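Side-chain contacts in cellulose 1,4-beta-cellobiosidase (PDB 4JJJ), which probably releases cellobiose from cellulose chains through this glycoside hydrolase family 48 catalytic domain, one part of a longer cellulose-degrading enzyme: residues Asn25-Pro30 against Glu81-Pro86; Ala331-Ser336 against Tyr429-Asp434; Tyr400-Val405 against Ser411-Gly416; Gly527-Leu532 against Ala627-Ala632. The protein carries 1 engineered substitution. All coordinates share one frame; numbering follows the deposited sequence. Where two conformers were deposited one is given.

Contact 1. Residues Asn25-Pro30 against Glu81-Pro86; sequences NGLLVP and ETFIIP. With ZN (zinc ion), chain B.
Phe83, at the end of helix 71-83, reaches over to Leu27 and Val29 of strand 27-30, half of a β-hairpin with strand 21-24. With its CG anti to the carbonyl carbon (chi1 -62°), the ring extends to the strand and meets its two residues differently. Leu27 stands at the ring edge, near the ring plane, with CB 4.0 Å from Phe83 CE2. Val29 approaches obliquely: its CG1 is anti to the backbone N (chi1 178°), and the other methyl, CG2, comes to 3.6 Å from Phe83 CD2. Thr82 CG2 lies 3.5 Å above the centre of one ring face, while Thr82 OG1 bonds to Glu78 O and merely brushes Leu27 CD1 at 3.8 Å. An alanine in place of Phe83 would probably open a gap between helix and hairpin, leaving Leu27 CB and Val29 CG2 without the ring they rest on. The extended Glu81 side chain takes no part in the contact, its OE1 binding zinc at 2.1 Å together with two waters and Lys255 NZ. No hydrogen bond spans the two segments, so their contact is apolar; one turn back on the helix, Ser79 OG bonds to Leu28 O and adds a polar tie to the hairpin.

Contact 2. Residues Ala331-Ser336 against Tyr429-Asp434; sequences AAYALS and YYVTGD
Tyr333 of helix 329-337 leans on Val431 and Thr432, in the last turn of helix 416-432. Its CG is anti to the backbone N (chi1 163°), which carries the ring out to the neighbouring helix. On that helix, Tyr429 contributes its backbone, O accepting from Gly433 N at 2.7 Å, and Tyr430 packs on Trp235 and Lys514 instead. Val431 is the first to touch, with CG1 4.2 Å from Tyr333 CE2; it also meets Trp235 of helix 223-242. Thr432 comes closer, from the direction opposite to the tyrosine: CG2 lies 3.6 Å from Tyr333 CE1 and 3.7 Å from Tyr333 OH. At chi1 72° the threonine presents this methyl to the ring while OG1, set between the backbone N and the carbonyl carbon, takes part in weak bonds with Leu428 O and Asp434 N. Gly433 then ends the helix at positive phi, and Asp434 is the N-cap of helix 435-450, its OD1 accepting from Ala437 N and its OD2 pairing with Arg436. The chemistry is thus divided: the Asp434 cap, with some help from Thr432, probably sets the turn between helices, whereas across the segments methyls meet the tyrosine ring and its hydroxyl without a hydrogen bond, a light contact at the surface.

Contact 3. Residues Tyr400-Val405 against Ser411-Gly416; sequences YDWQPV and SNNWFG. With BGC (beta-D-glucopyranose), chain C; BGC (beta-D-glucopyranose), chain D.
Ser411 folds back onto Pro404 in the loop that leads from strand 398-401 to helix 416-432 of the (α/α)6 barrel, a loop begun by an Asx turn in which Gln403 N donates to Asp401 OD1. Ser411 OG gives its proton to Pro404 O at 2.6 Å, tilted 21° from the carbonyl plane; chi1 of 64° also tucks this oxygen against the proline ring, 3.2 Å from Pro404 CD. Trp402 meets Asn413 more loosely, with OD1 at the indole edge and the ring and amide planes 31° apart, while Gln403 CG sits over one indole face. Farther along, Trp414 lines the glycan pocket: two glucose units lie over one face, and Gly416 CA backs the other. An alanine at Trp414 would remove this platform and would probably leave both sugars without the flat surface they lie against. Between the loop's two limbs, a water that accepts from Asn412 N and donates to Asn413 OD1 also donates to Trp402 O at 2.8 Å.

Contact 4. Residues Gly527-Leu532 against Ala627-Ala632; sequences GLLDAL and ATAFAA. With NA (sodium ion), chain J.
Leu529 and Phe630 lie side by side, pointing opposite ways, each reaching toward the other's helix. The CD2 methyl of Leu529 does the touching: it settles over the notch between Ala629 and Phe630, 3.9 Å from Ala629 CB and 4.0 Å from Phe630 CD1. In the leucine, CG is anti to the carbonyl carbon (chi1 -67°); CD1 continues the chain, and the branch CD2 turns to Ala629 and Phe630. The phenyl ring of Phe630 runs on along helix 519-533 to Leu532, whose CB lies 4.2 Å from Phe630 CZ, and both leucines approach the ring obliquely. The short helical segments pass 11.0 Å apart at 131° between their N-to-C directions, a separation bridged by these long side chains, while Ala629 makes room for the leucine methyl. Ala5 of helix 2-14 also touches the phenyl ring. Asp530 points away from this interface and holds a sodium ion with both carboxylate oxygens, OD1 at 2.4 Å and OD2 at 2.9 Å, beside four waters. Glu526 and His633, which bind zinc, lie close to Leu529. Such apolar packing between helices, without a hydrogen bond between the two segments, joins helices 519-533 and 620-637 within the (α/α)6 barrel characteristic of family 48 glycoside hydrolases.

From the N terminus, contact 1 comes first, closing a loop of 50 residues between the early β-hairpin and the end of helix 71-83. Contact 2 opens much later, and its 92 intervening residues bring helix 329-337 beside the end of helix 416-432. Contact 3 falls wholly within that span and closes a loop of only five residues; its second segment ends at Gly416, where helix 416-432 starts, so this helix links contacts 2 and 3. Contact 4 follows in series, with 94 residues separating its two helices. None cross. Contacts 2 and 4 come within about 7 Å at their nearest atoms without touching, whereas contacts 1 and 3 occupy opposite sides of the chain's centre.

Contact 1. Residues Asn25-Pro30 against Glu81-Pro86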
loop_
_atom_site.group_PDB
_atom_site.type_symbol
_atom_site.label_atom_id
_atom_site.label_comp_id
_atom_site.label_asym_id
_atom_site.label_seq_id
_atom_site.Cartn_x
_atom_site.Cartn_y
_atom_site.Cartn_z
ATOM N N ASN A 25 19.427 -14.033 11.317
ATOM C CA ASN A 25 20.227 -15.102 10.670
ATOM C C ASN A 25 20.821 -14.777 9.273
ATOM O O ASN A 25 20.713 -15.558 8.350
ATOM C CB ASN A 25 19.351 -16.340 10.566
ATOM C CG ASN A 25 20.153 -17.594 10.352
ATOM O OD1 ASN A 25 21.402 -17.563 10.473
ATOM N ND2 ASN A 25 19.448 -18.706 10.043
ATOM N N GLY A 26 21.405 -13.605 9.104
ATOM C CA GLY A 26 22.005 -13.265 7.831
ATOM C C GLY A 26 21.089 -12.552 6.849
ATOM O O GLY A 26 21.583 -12.053 5.839
ATOM N N LEU A 27 19.796 -12.465 7.206
ATOM C CA LEU A 27 18.808 -11.824 6.300
ATOM C C LEU A 27 18.329 -10.558 6.950
ATOM O O LEU A 27 18.304 -10.459 8.147
ATOM C CB LEU A 27 17.605 -12.723 6.047
ATOM C CG LEU A 27 17.867 -14.006 5.208
ATOM C CD1 LEU A 27 16.656 -14.908 5.260
ATOM C CD2 LEU A 27 18.367 -13.679 3.830
ATOM N N LEU A 28 18.012 -9.548 6.137
ATOM C CA LEU A 28 17.622 -8.237 6.623
ATOM C C LEU A 28 16.124 -8.002 6.443
ATOM O O LEU A 28 15.575 -8.293 5.412
ATOM C CB LEU A 28 18.394 -7.173 5.862
ATOM C CG LEU A 28 19.898 -7.271 5.930
ATOM C CD1 LEU A 28 20.513 -6.212 5.090
ATOM C CD2 LEU A 28 20.391 -7.150 7.315
ATOM N N VAL A 29 15.558 -7.425 7.477
ATOM C CA VAL A 29 14.156 -6.998 7.491
ATOM C C VAL A 29 14.124 -5.490 7.756
ATOM O O VAL A 29 14.528 -5.010 8.821
ATOM C CB VAL A 29 13.350 -7.757 8.555
ATOM C CG1 VAL A 29 11.863 -7.264 8.615
ATOM C CG2 VAL A 29 13.380 -9.221 8.303
ATOM N N PRO A 30 13.670 -4.704 6.772
ATOM C CA PRO A 30 13.636 -3.256 6.983
ATOM C C PRO A 30 12.532 -2.853 7.933
ATOM O O PRO A 30 11.479 -3.489 7.947
ATOM C CB PRO A 30 13.302 -2.678 5.596
ATOM C CG PRO A 30 12.497 -3.771 4.951
ATOM C CD PRO A 30 13.215 -5.061 5.428
ATOM N N GLU A 81 10.488 -13.845 1.198
ATOM C CA GLU A 81 9.929 -15.216 1.255
ATOM C C GLU A 81 9.971 -15.798 2.631
ATOM O O GLU A 81 9.073 -16.571 3.016
ATOM C CB GLU A 81 10.647 -16.123 0.226
ATOM C CG GLU A 81 10.288 -15.871 -1.176
ATOM C CD GLU A 81 10.897 -16.854 -2.146
ATOM O OE1 GLU A 81 11.977 -17.369 -1.735
ATOM O OE2 GLU A 81 10.335 -17.076 -3.223
ATOM N N THR A 82 10.955 -15.461 3.417
ATOM C CA THR A 82 11.105 -15.994 4.737
ATOM C C THR A 82 10.200 -15.394 5.779
ATOM O O THR A 82 9.691 -16.086 6.659
ATOM C CB THR A 82 12.595 -15.924 5.207
ATOM O OG1 THR A 82 13.424 -16.570 4.245
ATOM C CG2 THR A 82 12.835 -16.501 6.521
ATOM N N PHE A 83 9.961 -14.078 5.631
ATOM C CA PHE A 83 9.399 -13.319 6.737
ATOM C C PHE A 83 8.022 -12.702 6.487
ATOM O O PHE A 83 7.384 -12.321 7.420
ATOM C CB PHE A 83 10.351 -12.270 7.297
ATOM C CG PHE A 83 11.598 -12.860 7.852
ATOM C CD1 PHE A 83 11.516 -13.724 8.940
ATOM C CD2 PHE A 83 12.825 -12.576 7.269
ATOM C CE1 PHE A 83 12.693 -14.291 9.480
ATOM C CE2 PHE A 83 14.007 -13.081 7.806
ATOM C CZ PHE A 83 13.911 -13.941 8.864
ATOM N N ILE A 84 7.634 -12.485 5.246
ATOM C CA ILE A 84 6.393 -11.756 4.989
ATOM C C ILE A 84 5.435 -12.402 3.970
ATOM O O ILE A 84 4.309 -11.978 3.927
ATOM C CB ILE A 84 6.654 -10.286 4.652
ATOM C CG1 ILE A 84 5.461 -9.394 5.059
ATOM C CG2 ILE A 84 7.069 -10.090 3.211
ATOM C CD1 ILE A 84 5.761 -7.893 4.995
ATOM N N ILE A 85 5.887 -13.390 3.202
ATOM C CA ILE A 85 4.977 -14.205 2.402
ATOM C C ILE A 85 4.669 -15.387 3.325
ATOM O O ILE A 85 5.544 -16.164 3.584
ATOM C CB ILE A 85 5.602 -14.678 1.094
ATOM C CG1 ILE A 85 5.933 -13.434 0.233
ATOM C CG2 ILE A 85 4.616 -15.607 0.409
ATOM C CD1 ILE A 85 6.488 -13.725 -1.130
ATOM N N PRO A 86 3.451 -15.509 3.843
ATOM C CA PRO A 86 3.181 -16.546 4.806
ATOM C C PRO A 86 3.619 -17.907 4.328
ATOM O O PRO A 86 3.270 -18.312 3.188
ATOM C CB PRO A 86 1.637 -16.421 4.983
ATOM C CG PRO A 86 1.351 -14.924 4.731
ATOM C CD PRO A 86 2.270 -14.661 3.559
HETATM ZN ZN ZN B . 13.726 -18.037 -2.790
HETATM O O HOH W 1 15.073 -19.389 -3.858
HETATM O O HOH W 2 14.997 -17.062 -1.621
#

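Contact 2. Residues Ala331-Ser336 against Tyr429-Asp434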
loop_
_atom_site.group_PDB
_atom_site.type_symbol
_atom_site.label_atom_id
_atom_site.label_comp_id
_atom_site.label_asym_id
_atom_site.label_seq_id
_atom_site.Cartn_x
_atom_site.Cartn_y
_atom_site.Cartn_z
ATOM N N ALA A 331 3.962 -2.267 -14.164
ATOM C CA ALA A 331 3.793 -3.665 -13.786
ATOM C C ALA A 331 2.817 -4.393 -14.732
ATOM O O ALA A 331 3.081 -5.559 -15.069
ATOM C CB ALA A 331 3.391 -3.802 -12.354
ATOM N N ALA A 332 1.705 -3.738 -15.080
ATOM C CA ALA A 332 0.700 -4.369 -15.970
ATOM C C ALA A 332 1.252 -4.620 -17.374
ATOM O O ALA A 332 1.047 -5.710 -17.952
ATOM C CB ALA A 332 -0.578 -3.605 -15.989
ATOM N N TYR A 333 2.046 -3.652 -17.839
ATOM C CA TYR A 333 2.719 -3.802 -19.144
ATOM C C TYR A 333 3.648 -4.982 -19.013
ATOM O O TYR A 333 3.700 -5.840 -19.944
ATOM C CB TYR A 333 3.538 -2.511 -19.404
ATOM C CG TYR A 333 4.580 -2.743 -20.490
ATOM C CD1 TYR A 333 4.182 -2.761 -21.785
ATOM C CD2 TYR A 333 5.886 -2.821 -20.176
ATOM C CE1 TYR A 333 5.150 -2.903 -22.800
ATOM C CE2 TYR A 333 6.824 -3.056 -21.159
ATOM C CZ TYR A 333 6.397 -3.101 -22.426
ATOM O OH TYR A 333 7.368 -3.270 -23.453
ATOM N N ALA A 334 4.459 -5.055 -17.962
ATOM C CA ALA A 334 5.476 -6.133 -17.800
ATOM C C ALA A 334 4.800 -7.486 -17.784
ATOM O O ALA A 334 5.279 -8.429 -18.497
ATOM C CB ALA A 334 6.366 -5.944 -16.582
ATOM N N LEU A 335 3.817 -7.628 -16.957
ATOM C CA LEU A 335 3.140 -8.944 -16.753
ATOM C C LEU A 335 2.410 -9.398 -18.019
ATOM O O LEU A 335 2.280 -10.610 -18.272
ATOM C CB LEU A 335 2.223 -8.945 -15.557
ATOM C CG LEU A 335 2.892 -8.860 -14.208
ATOM C CD1 LEU A 335 1.877 -8.384 -13.174
ATOM C CD2 LEU A 335 3.503 -10.221 -13.792
ATOM N N SER A 336 1.902 -8.458 -18.770
ATOM C CA SER A 336 1.174 -8.758 -20.028
ATOM C C SER A 336 2.075 -8.933 -21.247
ATOM O O SER A 336 1.759 -9.761 -22.115
ATOM C CB SER A 336 0.059 -7.770 -20.302
ATOM O OG SER A 336 0.473 -6.460 -20.523
ATOM N N TYR A 429 5.793 5.477 -20.289
ATOM C CA TYR A 429 6.012 6.407 -21.380
ATOM C C TYR A 429 7.482 6.404 -21.828
ATOM O O TYR A 429 7.783 6.273 -22.989
ATOM C CB TYR A 429 5.585 7.814 -20.929
ATOM C CG TYR A 429 5.774 8.879 -21.933
ATOM C CD1 TYR A 429 5.267 8.790 -23.227
ATOM C CD2 TYR A 429 6.521 9.962 -21.608
ATOM C CE1 TYR A 429 5.519 9.787 -24.136
ATOM C CE2 TYR A 429 6.782 10.988 -22.507
ATOM C CZ TYR A 429 6.279 10.892 -23.775
ATOM O OH TYR A 429 6.484 11.983 -24.672
ATOM N N TYR A 430 8.415 6.371 -20.846
ATOM C CA TYR A 430 9.823 6.213 -21.169
ATOM C C TYR A 430 10.084 4.939 -21.956
ATOM O O TYR A 430 10.840 4.980 -22.971
ATOM C CB TYR A 430 10.631 6.301 -19.897
ATOM C CG TYR A 430 12.061 5.860 -20.017
ATOM C CD1 TYR A 430 12.934 6.507 -20.895
ATOM C CD2 TYR A 430 12.526 4.832 -19.241
ATOM C CE1 TYR A 430 14.243 6.058 -21.012
ATOM C CE2 TYR A 430 13.880 4.412 -19.335
ATOM C CZ TYR A 430 14.723 5.027 -20.244
ATOM O OH TYR A 430 16.066 4.579 -20.258
ATOM N N VAL A 431 9.563 3.821 -21.486
ATOM C CA VAL A 431 9.845 2.506 -22.100
ATOM C C VAL A 431 9.290 2.414 -23.506
ATOM O O VAL A 431 10.071 2.021 -24.439
ATOM C CB VAL A 431 9.384 1.389 -21.219
ATOM C CG1 VAL A 431 9.538 0.062 -21.928
ATOM C CG2 VAL A 431 10.149 1.425 -19.859
ATOM N N THR A 432 8.025 2.745 -23.699
ATOM C CA THR A 432 7.321 2.379 -24.943
ATOM C C THR A 432 6.824 3.612 -25.699
ATOM O O THR A 432 6.358 3.462 -26.877
ATOM C CB THR A 432 6.061 1.483 -24.680
ATOM O OG1 THR A 432 5.034 2.300 -24.093
ATOM C CG2 THR A 432 6.369 0.271 -23.854
ATOM N N GLY A 433 6.823 4.827 -25.113
ATOM C CA GLY A 433 6.205 5.940 -25.704
ATOM C C GLY A 433 4.670 5.953 -25.678
ATOM O O GLY A 433 4.029 6.825 -26.363
ATOM N N ASP A 434 4.044 5.079 -24.904
ATOM C CA ASP A 434 2.596 4.839 -24.879
ATOM C C ASP A 434 1.833 6.185 -24.963
ATOM O O ASP A 434 1.911 7.009 -24.037
ATOM C CB ASP A 434 2.191 4.059 -23.624
ATOM C CG ASP A 434 0.778 3.548 -23.695
ATOM O OD1 ASP A 434 -0.161 4.382 -23.708
ATOM O OD2 ASP A 434 0.659 2.293 -23.707
#

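Contact 3. Residues Tyr400-Val405 against Ser411-Gly416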
loop_
_atom_site.group_PDB
_atom_site.type_symbol
_atom_site.label_atom_id
_atom_site.label_comp_id
_atom_site.label_asym_id
_atom_site.label_seq_id
_atom_site.Cartn_x
_atom_site.Cartn_y
_atom_site.Cartn_z
ATOM N N TYR A 400 -17.935 6.333 -8.913
ATOM C CA TYR A 400 -16.852 7.254 -8.533
ATOM C C TYR A 400 -16.805 7.486 -7.039
ATOM O O TYR A 400 -17.809 7.784 -6.408
ATOM C CB TYR A 400 -17.009 8.607 -9.264
ATOM C CG TYR A 400 -16.047 9.636 -8.741
ATOM C CD1 TYR A 400 -14.685 9.474 -8.946
ATOM C CD2 TYR A 400 -16.447 10.742 -8.062
ATOM C CE1 TYR A 400 -13.757 10.343 -8.439
ATOM C CE2 TYR A 400 -15.579 11.674 -7.607
ATOM C CZ TYR A 400 -14.172 11.497 -7.734
ATOM O OH TYR A 400 -13.231 12.403 -7.250
ATOM N N ASP A 401 -15.636 7.334 -6.432
ATOM C CA ASP A 401 -15.405 7.547 -5.018
ATOM C C ASP A 401 -14.190 8.482 -4.872
ATOM O O ASP A 401 -13.083 8.162 -5.232
ATOM C CB ASP A 401 -15.172 6.276 -4.199
ATOM C CG ASP A 401 -15.351 6.472 -2.707
ATOM O OD1 ASP A 401 -15.157 7.613 -2.235
ATOM O OD2 ASP A 401 -15.727 5.448 -2.054
ATOM N N TRP A 402 -14.492 9.703 -4.426
ATOM C CA TRP A 402 -13.450 10.714 -4.253
ATOM C C TRP A 402 -12.432 10.393 -3.093
ATOM O O TRP A 402 -11.386 10.966 -3.017
ATOM C CB TRP A 402 -14.013 12.056 -3.925
ATOM C CG TRP A 402 -14.760 12.258 -2.645
ATOM C CD1 TRP A 402 -16.023 11.896 -2.357
ATOM C CD2 TRP A 402 -14.194 12.815 -1.434
ATOM N NE1 TRP A 402 -16.319 12.237 -1.059
ATOM C CE2 TRP A 402 -15.224 12.861 -0.496
ATOM C CE3 TRP A 402 -12.967 13.364 -1.120
ATOM C CZ2 TRP A 402 -15.022 13.288 0.822
ATOM C CZ3 TRP A 402 -12.756 13.847 0.132
ATOM C CH2 TRP A 402 -13.795 13.783 1.117
ATOM N N GLN A 403 -12.799 9.370 -2.300
ATOM C CA GLN A 403 -12.033 8.957 -1.125
ATOM C C GLN A 403 -12.105 7.426 -0.955
ATOM O O GLN A 403 -12.593 6.890 -0.004
ATOM C CB GLN A 403 -12.501 9.667 0.166
ATOM C CG GLN A 403 -14.034 9.614 0.358
ATOM C CD GLN A 403 -14.489 10.165 1.672
ATOM O OE1 GLN A 403 -13.686 10.525 2.588
ATOM N NE2 GLN A 403 -15.837 10.047 1.881
ATOM N N PRO A 404 -11.591 6.682 -1.929
ATOM C CA PRO A 404 -11.728 5.208 -1.810
ATOM C C PRO A 404 -11.243 4.635 -0.504
ATOM O O PRO A 404 -10.148 4.963 -0.078
ATOM C CB PRO A 404 -10.860 4.712 -2.996
ATOM C CG PRO A 404 -10.837 5.847 -3.960
ATOM C CD PRO A 404 -10.757 7.059 -3.114
ATOM N N VAL A 405 -12.047 3.787 0.080
ATOM C CA VAL A 405 -11.690 2.984 1.218
ATOM C C VAL A 405 -11.549 3.745 2.523
ATOM O O VAL A 405 -12.302 3.426 3.455
ATOM C CB VAL A 405 -10.523 2.031 1.001
ATOM C CG1 VAL A 405 -10.367 1.129 2.182
ATOM C CG2 VAL A 405 -10.731 1.208 -0.303
ATOM N N SER A 411 -8.797 9.214 1.511
ATOM C CA SER A 411 -7.658 8.470 1.034
ATOM C C SER A 411 -6.901 9.136 -0.108
ATOM O O SER A 411 -5.725 8.800 -0.359
ATOM C CB SER A 411 -8.003 7.088 0.563
ATOM O OG SER A 411 -8.875 7.195 -0.570
ATOM N N ASN A 412 -7.514 10.037 -0.882
ATOM C CA ASN A 412 -6.846 10.676 -1.994
ATOM C C ASN A 412 -6.452 12.144 -1.766
ATOM O O ASN A 412 -6.056 12.872 -2.690
ATOM C CB ASN A 412 -7.640 10.551 -3.333
ATOM C CG ASN A 412 -6.783 10.720 -4.533
ATOM O OD1 ASN A 412 -5.631 10.230 -4.605
ATOM N ND2 ASN A 412 -7.364 11.424 -5.559
ATOM N N ASN A 413 -6.468 12.601 -0.520
ATOM C CA ASN A 413 -6.021 13.963 -0.221
ATOM C C ASN A 413 -4.468 14.066 -0.207
ATOM O O ASN A 413 -3.897 15.129 -0.295
ATOM C CB ASN A 413 -6.620 14.369 1.082
ATOM C CG ASN A 413 -8.107 14.713 0.966
ATOM O OD1 ASN A 413 -8.767 14.458 -0.043
ATOM N ND2 ASN A 413 -8.651 15.275 2.052
ATOM N N TRP A 414 -3.765 12.941 -0.002
ATOM C CA TRP A 414 -2.243 12.990 -0.007
ATOM C C TRP A 414 -1.691 13.039 -1.370
ATOM O O TRP A 414 -1.959 12.133 -2.191
ATOM C CB TRP A 414 -1.792 11.719 0.674
ATOM C CG TRP A 414 -0.290 11.685 0.835
ATOM C CD1 TRP A 414 0.511 12.694 1.342
ATOM C CD2 TRP A 414 0.568 10.559 0.586
ATOM N NE1 TRP A 414 1.818 12.294 1.336
ATOM C CE2 TRP A 414 1.889 10.987 0.887
ATOM C CE3 TRP A 414 0.370 9.304 0.035
ATOM C CZ2 TRP A 414 2.963 10.122 0.734
ATOM C CZ3 TRP A 414 1.414 8.472 -0.110
ATOM C CH2 TRP A 414 2.717 8.881 0.226
ATOM N N PHE A 415 -0.931 14.098 -1.661
ATOM C CA PHE A 415 -0.244 14.240 -2.939
ATOM C C PHE A 415 0.714 13.109 -3.262
ATOM O O PHE A 415 0.953 12.905 -4.454
ATOM C CB PHE A 415 0.446 15.581 -3.052
ATOM C CG PHE A 415 1.151 15.833 -4.332
ATOM C CD1 PHE A 415 0.484 16.284 -5.485
ATOM C CD2 PHE A 415 2.494 15.631 -4.412
ATOM C CE1 PHE A 415 1.138 16.554 -6.667
ATOM C CE2 PHE A 415 3.177 15.869 -5.586
ATOM C CZ PHE A 415 2.495 16.362 -6.717
ATOM N N GLY A 416 1.177 12.417 -2.265
ATOM C CA GLY A 416 2.073 11.280 -2.528
ATOM C C GLY A 416 1.494 10.290 -3.504
ATOM O O GLY A 416 2.219 9.714 -4.319
HETATM C C2 BGC C . 1.097 11.796 4.764
HETATM C C3 BGC C . 1.158 10.298 5.043
HETATM C C4 BGC C . 2.547 9.733 4.680
HETATM C C5 BGC C . 3.747 10.557 5.186
HETATM C C6 BGC C . 5.074 10.164 4.533
HETATM C C1 BGC C . 2.294 12.508 5.347
HETATM O O1 BGC C . 2.173 13.915 4.956
HETATM O O2 BGC C . -0.167 12.228 5.368
HETATM O O3 BGC C . 0.141 9.602 4.316
HETATM O O4 BGC C . 2.726 8.402 5.169
HETATM O O5 BGC C . 3.547 11.940 4.894
HETATM O O6 BGC C . 5.107 10.431 3.154
HETATM C C2 BGC D . 3.239 6.135 4.760
HETATM C C3 BGC D . 3.166 4.981 3.763
HETATM C C4 BGC D . 1.737 4.882 3.154
HETATM C C5 BGC D . 1.211 6.258 2.674
HETATM C C6 BGC D . -0.238 6.158 2.260
HETATM C C1 BGC D . 2.737 7.434 4.158
HETATM O O2 BGC D . 4.589 6.339 5.158
HETATM O O3 BGC D . 3.549 3.775 4.469
HETATM O O4 BGC D . 1.774 3.934 2.069
HETATM O O5 BGC D . 1.378 7.198 3.743
HETATM O O6 BGC D . -1.039 5.682 3.325
HETATM O O HOH W 3 -10.189 12.305 -5.097
HETATM O O HOH W 4 -9.676 11.837 -0.929
#

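Contact 4. Residues Gly527-Leu532 against Ala627-Ala632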
loop_
_atom_site.group_PDB
_atom_site.type_symbol
_atom_site.label_atom_id
_atom_site.label_comp_id
_atom_site.label_asym_id
_atom_site.label_seq_id
_atom_site.Cartn_x
_atom_site.Cartn_y
_atom_site.Cartn_z
ATOM N N GLY A 527 16.279 20.708 -9.974
ATOM C CA GLY A 527 16.179 21.529 -8.774
ATOM C C GLY A 527 15.769 20.758 -7.538
ATOM O O GLY A 527 16.270 20.968 -6.469
ATOM N N LEU A 528 14.862 19.785 -7.739
ATOM C CA LEU A 528 14.493 18.854 -6.661
ATOM C C LEU A 528 15.644 17.932 -6.199
ATOM O O LEU A 528 15.875 17.749 -4.996
ATOM C CB LEU A 528 13.277 18.030 -7.061
ATOM C CG LEU A 528 11.986 18.843 -7.274
ATOM C CD1 LEU A 528 10.884 17.950 -7.742
ATOM C CD2 LEU A 528 11.614 19.616 -5.986
ATOM N N LEU A 529 16.453 17.427 -7.126
ATOM C CA LEU A 529 17.564 16.586 -6.739
ATOM C C LEU A 529 18.625 17.430 -5.984
ATOM O O LEU A 529 19.179 16.990 -5.013
ATOM C CB LEU A 529 18.227 15.993 -7.986
ATOM C CG LEU A 529 17.425 14.993 -8.814
ATOM C CD1 LEU A 529 18.257 14.525 -10.022
ATOM C CD2 LEU A 529 16.926 13.881 -7.962
ATOM N N ASP A 530 18.824 18.674 -6.409
ATOM C CA ASP A 530 19.744 19.537 -5.688
ATOM C C ASP A 530 19.231 19.736 -4.271
ATOM O O ASP A 530 20.021 19.792 -3.323
ATOM C CB ASP A 530 19.825 20.907 -6.341
ATOM C CG ASP A 530 20.607 20.938 -7.617
ATOM O OD1 ASP A 530 21.372 20.025 -7.837
ATOM O OD2 ASP A 530 20.456 21.928 -8.388
ATOM N N ALA A 531 17.928 20.015 -4.155
ATOM C CA ALA A 531 17.284 20.229 -2.860
ATOM C C ALA A 531 17.472 19.060 -1.938
ATOM O O ALA A 531 17.812 19.203 -0.773
ATOM C CB ALA A 531 15.813 20.540 -3.096
ATOM N N LEU A 532 17.298 17.835 -2.440
ATOM C CA LEU A 532 17.544 16.622 -1.668
ATOM C C LEU A 532 18.956 16.611 -1.197
ATOM O O LEU A 532 19.229 16.298 -0.057
ATOM C CB LEU A 532 17.143 15.356 -2.417
ATOM C CG LEU A 532 15.613 15.223 -2.715
ATOM C CD1 LEU A 532 15.292 14.128 -3.693
ATOM C CD2 LEU A 532 14.852 14.944 -1.434
ATOM N N ALA A 627 17.389 7.460 -3.039
ATOM C CA ALA A 627 18.453 6.698 -3.704
ATOM C C ALA A 627 18.071 6.416 -5.144
ATOM O O ALA A 627 18.884 6.554 -6.013
ATOM C CB ALA A 627 18.722 5.402 -2.995
ATOM N N THR A 628 16.856 5.934 -5.377
ATOM C CA THR A 628 16.407 5.570 -6.755
ATOM C C THR A 628 16.336 6.829 -7.628
ATOM O O THR A 628 16.582 6.698 -8.841
ATOM C CB THR A 628 15.115 4.795 -6.778
ATOM O OG1 THR A 628 13.954 5.639 -6.452
ATOM C CG2 THR A 628 15.238 3.569 -5.925
ATOM N N ALA A 629 16.054 7.998 -7.101
ATOM C CA ALA A 629 15.979 9.228 -7.889
ATOM C C ALA A 629 17.390 9.597 -8.382
ATOM O O ALA A 629 17.577 9.987 -9.505
ATOM C CB ALA A 629 15.327 10.380 -7.080
ATOM N N PHE A 630 18.349 9.482 -7.491
ATOM C CA PHE A 630 19.748 9.712 -7.888
ATOM C C PHE A 630 20.219 8.733 -8.936
ATOM O O PHE A 630 20.827 9.149 -9.955
ATOM C CB PHE A 630 20.682 9.654 -6.687
ATOM C CG PHE A 630 20.407 10.696 -5.618
ATOM C CD1 PHE A 630 19.840 11.977 -5.894
ATOM C CD2 PHE A 630 20.862 10.449 -4.333
ATOM C CE1 PHE A 630 19.668 12.924 -4.862
ATOM C CE2 PHE A 630 20.665 11.380 -3.295
ATOM C CZ PHE A 630 20.149 12.617 -3.553
ATOM N N ALA A 631 19.935 7.466 -8.673
ATOM C CA ALA A 631 20.282 6.432 -9.679
ATOM C C ALA A 631 19.582 6.634 -11.007
ATOM O O ALA A 631 20.184 6.415 -12.058
ATOM C CB ALA A 631 20.075 5.076 -9.155
ATOM N N ALA A 632 18.280 7.002 -11.006
ATOM C CA ALA A 632 17.540 7.239 -12.227
ATOM C C ALA A 632 18.173 8.356 -13.012
ATOM O O ALA A 632 18.144 8.362 -14.255
ATOM C CB ALA A 632 16.083 7.515 -11.974
HETATM NA NA NA J . 22.061 20.220 -10.115
HETATM O O HOH W 5 22.688 19.379 -12.534
HETATM O O HOH W 6 20.447 18.435 -10.201
HETATM O O HOH W 7 20.985 21.510 -11.033
HETATM O O HOH W 8 22.838 22.065 -9.590
#